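Local coordinates for putative drug/sodium antiporter (Escherichia coli, PDB 4Z3N), which probably moves xenobiotic compounds across the cell membrane by antiport, as a MATE-family transporter linked to transport of the genotoxin colibactin, at residues Thr315-Asn320 against Ser393-Ala398. Numbering follows the deposited sequence.
Sequences TVVGQN and SEYYQA
V317 meets Y395 and A398 in a small apolar contact; no hydrogen bond passes between 315-320 and 393-398. With its CG1 anti to the backbone N (chi1 173°), V317 brings that methyl to the other helix, where it lies 3.5 Å from A398 CB and 3.6 Å from Y395 CD2. The second methyl, V317 CG2, reaches Y395 CD2 at 3.7 Å; both methyls of the valine thus lie near this ring carbon, and the two side chains cross at about a right angle. The single methyl of A398 points at the other helix and fits beside V317 CG1. G318 has no side chain, which lets A398 CB come within 3.7 Å of G318 N.

In the all-helical MATE fold, this joins helix 286-322 to helix 382-399, both in the second of the chain's two MatE regions; the segment axes come within 8.5 Å, crossing at -35°.

The Y395 hydroxyl hydrogen-bonds T329, near the start of helix 326-358, while its ring supplies carbon surface to V317. Three residues after V317, N320 folds back on its own helix: N320 ND2 donates to V316 O at 2.7 Å, a carbonyl that also accepts the hydrogen bond from N320 N.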
ATOM      1  N   THR A 315     -11.717   3.633   8.702  1.00 31.53           N
ATOM      2  CA  THR A 315     -12.569   3.275   9.819  1.00 33.86           C
ATOM      3  C   THR A 315     -13.414   4.424  10.377  1.00 33.17           C
ATOM      4  O   THR A 315     -14.602   4.237  10.676  1.00 30.15           O
ATOM      5  CB  THR A 315     -11.732   2.729  10.929  1.00 31.11           C
ATOM      6  OG1 THR A 315     -10.750   1.857  10.352  1.00 35.77           O
ATOM      7  CG2 THR A 315     -12.608   1.979  11.911  1.00 30.31           C
ATOM      8  N   VAL A 316     -12.798   5.596  10.525  1.00 28.26           N
ATOM      9  CA  VAL A 316     -13.489   6.741  11.095  1.00 28.26           C
ATOM     10  C   VAL A 316     -14.508   7.318  10.102  1.00 33.56           C
ATOM     11  O   VAL A 316     -15.638   7.653  10.484  1.00 27.94           O
ATOM     12  CB  VAL A 316     -12.496   7.836  11.534  1.00 25.18           C
ATOM     13  CG1 VAL A 316     -13.245   9.102  11.909  1.00 23.31           C
ATOM     14  CG2 VAL A 316     -11.647   7.341  12.696  1.00 27.50           C
ATOM     15  N   VAL A 317     -14.122   7.412   8.830  1.00 29.95           N
ATOM     16  CA  VAL A 317     -15.049   7.877   7.810  1.00 26.88           C
ATOM     17  C   VAL A 317     -16.142   6.844   7.609  1.00 30.77           C
ATOM     18  O   VAL A 317     -17.323   7.182   7.602  1.00 29.89           O
ATOM     19  CB  VAL A 317     -14.360   8.144   6.459  1.00 29.04           C
ATOM     20  CG1 VAL A 317     -15.408   8.468   5.372  1.00 23.92           C
ATOM     21  CG2 VAL A 317     -13.321   9.271   6.600  1.00 26.70           C
ATOM     22  N   GLY A 318     -15.749   5.580   7.463  1.00 30.08           N
ATOM     23  CA  GLY A 318     -16.715   4.520   7.225  1.00 27.79           C
ATOM     24  C   GLY A 318     -17.782   4.402   8.314  1.00 34.81           C
ATOM     25  O   GLY A 318     -18.978   4.261   8.016  1.00 34.09           O
ATOM     26  N   GLN A 319     -17.349   4.449   9.576  1.00 33.28           N
ATOM     27  CA  GLN A 319     -18.239   4.295  10.723  1.00 30.29           C
ATOM     28  C   GLN A 319     -19.101   5.525  10.995  1.00 31.51           C
ATOM     29  O   GLN A 319     -20.294   5.405  11.283  1.00 34.44           O
ATOM     30  CB  GLN A 319     -17.434   3.933  11.973  1.00 32.71           C
ATOM     31  CG  GLN A 319     -17.056   2.445  12.030  1.00 31.52           C
ATOM     32  CD  GLN A 319     -16.740   1.981  13.425  1.00 27.62           C
ATOM     33  OE1 GLN A 319     -16.908   2.732  14.376  1.00 34.38           O
ATOM     34  NE2 GLN A 319     -16.289   0.740  13.562  1.00 31.08           N
ATOM     35  N   ASN A 320     -18.522   6.711  10.892  1.00 33.57           N
ATOM     36  CA  ASN A 320     -19.329   7.920  11.047  1.00 33.09           C
ATOM     37  C   ASN A 320     -20.298   8.122   9.887  1.00 32.94           C
ATOM     38  O   ASN A 320     -21.346   8.749  10.032  1.00 32.96           O
ATOM     39  CB  ASN A 320     -18.435   9.143  11.184  1.00 28.55           C
ATOM     40  CG  ASN A 320     -17.840   9.262  12.545  1.00 29.23           C
ATOM     41  OD1 ASN A 320     -18.386   9.948  13.398  1.00 37.50           O
ATOM     42  ND2 ASN A 320     -16.716   8.595  12.770  1.00 32.50           N
ATOM     43  N   SER A 393      -8.731   9.947  -1.478  1.00 25.49           N
ATOM     44  CA  SER A 393      -9.048   8.627  -2.055  1.00 28.18           C
ATOM     45  C   SER A 393      -9.573   7.624  -1.026  1.00 27.88           C
ATOM     46  O   SER A 393     -10.479   6.844  -1.299  1.00 26.66           O
ATOM     47  CB  SER A 393      -7.826   8.023  -2.740  1.00 24.35           C
ATOM     48  OG  SER A 393      -7.651   8.608  -4.010  1.00 33.94           O
ATOM     49  N   GLU A 394      -8.963   7.639   0.150  1.00 26.36           N
ATOM     50  CA  GLU A 394      -9.376   6.794   1.246  1.00 26.96           C
ATOM     51  C   GLU A 394     -10.832   7.117   1.646  1.00 27.44           C
ATOM     52  O   GLU A 394     -11.616   6.203   1.910  1.00 26.45           O
ATOM     53  CB  GLU A 394      -8.424   6.981   2.433  1.00 26.21           C
ATOM     54  CG  GLU A 394      -8.331   5.786   3.379  1.00 29.11           C
ATOM     55  CD  GLU A 394      -7.634   4.595   2.733  1.00 34.49           C
ATOM     56  OE1 GLU A 394      -7.320   4.695   1.524  1.00 35.98           O
ATOM     57  OE2 GLU A 394      -7.391   3.566   3.421  1.00 38.43           O
ATOM     58  N   TYR A 395     -11.171   8.413   1.676  1.00 21.75           N
ATOM     59  CA  TYR A 395     -12.500   8.890   2.040  1.00 23.62           C
ATOM     60  C   TYR A 395     -13.605   8.339   1.114  1.00 26.89           C
ATOM     61  O   TYR A 395     -14.662   7.878   1.569  1.00 27.91           O
ATOM     62  CB  TYR A 395     -12.520  10.434   2.038  1.00 23.63           C
ATOM     63  CG  TYR A 395     -13.864  11.053   2.408  1.00 24.74           C
ATOM     64  CD1 TYR A 395     -14.842  11.253   1.443  1.00 23.07           C
ATOM     65  CD2 TYR A 395     -14.153  11.427   3.713  1.00 23.69           C
ATOM     66  CE1 TYR A 395     -16.054  11.804   1.751  1.00 20.20           C
ATOM     67  CE2 TYR A 395     -15.378  11.983   4.035  1.00 25.39           C
ATOM     68  CZ  TYR A 395     -16.332  12.168   3.044  1.00 25.64           C
ATOM     69  OH  TYR A 395     -17.570  12.734   3.328  1.00 22.20           O
ATOM     70  N   TYR A 396     -13.369   8.388  -0.185  1.00 26.82           N
ATOM     71  CA  TYR A 396     -14.332   7.845  -1.120  1.00 28.79           C
ATOM     72  C   TYR A 396     -14.441   6.320  -1.032  1.00 28.15           C
ATOM     73  O   TYR A 396     -15.512   5.749  -1.221  1.00 32.39           O
ATOM     74  CB  TYR A 396     -13.982   8.287  -2.535  1.00 27.24           C
ATOM     75  CG  TYR A 396     -14.304   9.743  -2.739  1.00 30.43           C
ATOM     76  CD1 TYR A 396     -15.622  10.187  -2.725  1.00 30.25           C
ATOM     77  CD2 TYR A 396     -13.298  10.680  -2.908  1.00 29.76           C
ATOM     78  CE1 TYR A 396     -15.928  11.528  -2.894  1.00 34.80           C
ATOM     79  CE2 TYR A 396     -13.589  12.016  -3.077  1.00 30.45           C
ATOM     80  CZ  TYR A 396     -14.898  12.441  -3.075  1.00 34.27           C
ATOM     81  OH  TYR A 396     -15.162  13.780  -3.256  1.00 35.91           O
ATOM     82  N   GLN A 397     -13.340   5.662  -0.724  1.00 22.04           N
ATOM     83  CA  GLN A 397     -13.366   4.228  -0.520  1.00 27.01           C
ATOM     84  C   GLN A 397     -14.195   3.901   0.713  1.00 26.14           C
ATOM     85  O   GLN A 397     -14.987   2.960   0.717  1.00 24.81           O
ATOM     86  CB  GLN A 397     -11.945   3.689  -0.376  1.00 27.45           C
ATOM     87  CG  GLN A 397     -11.130   3.794  -1.645  1.00 23.20           C
ATOM     88  CD  GLN A 397     -11.496   2.724  -2.639  1.00 29.12           C
ATOM     89  OE1 GLN A 397     -12.642   2.660  -3.122  1.00 28.69           O
ATOM     90  NE2 GLN A 397     -10.530   1.850  -2.941  1.00 28.26           N
ATOM     91  N   ALA A 398     -14.024   4.707   1.751  1.00 25.07           N
ATOM     92  CA  ALA A 398     -14.759   4.509   2.987  1.00 24.37           C
ATOM     93  C   ALA A 398     -16.268   4.671   2.775  1.00 26.69           C
ATOM     94  O   ALA A 398     -17.053   3.942   3.389  1.00 27.23           O
ATOM     95  CB  ALA A 398     -14.254   5.467   4.067  1.00 21.69           C
TER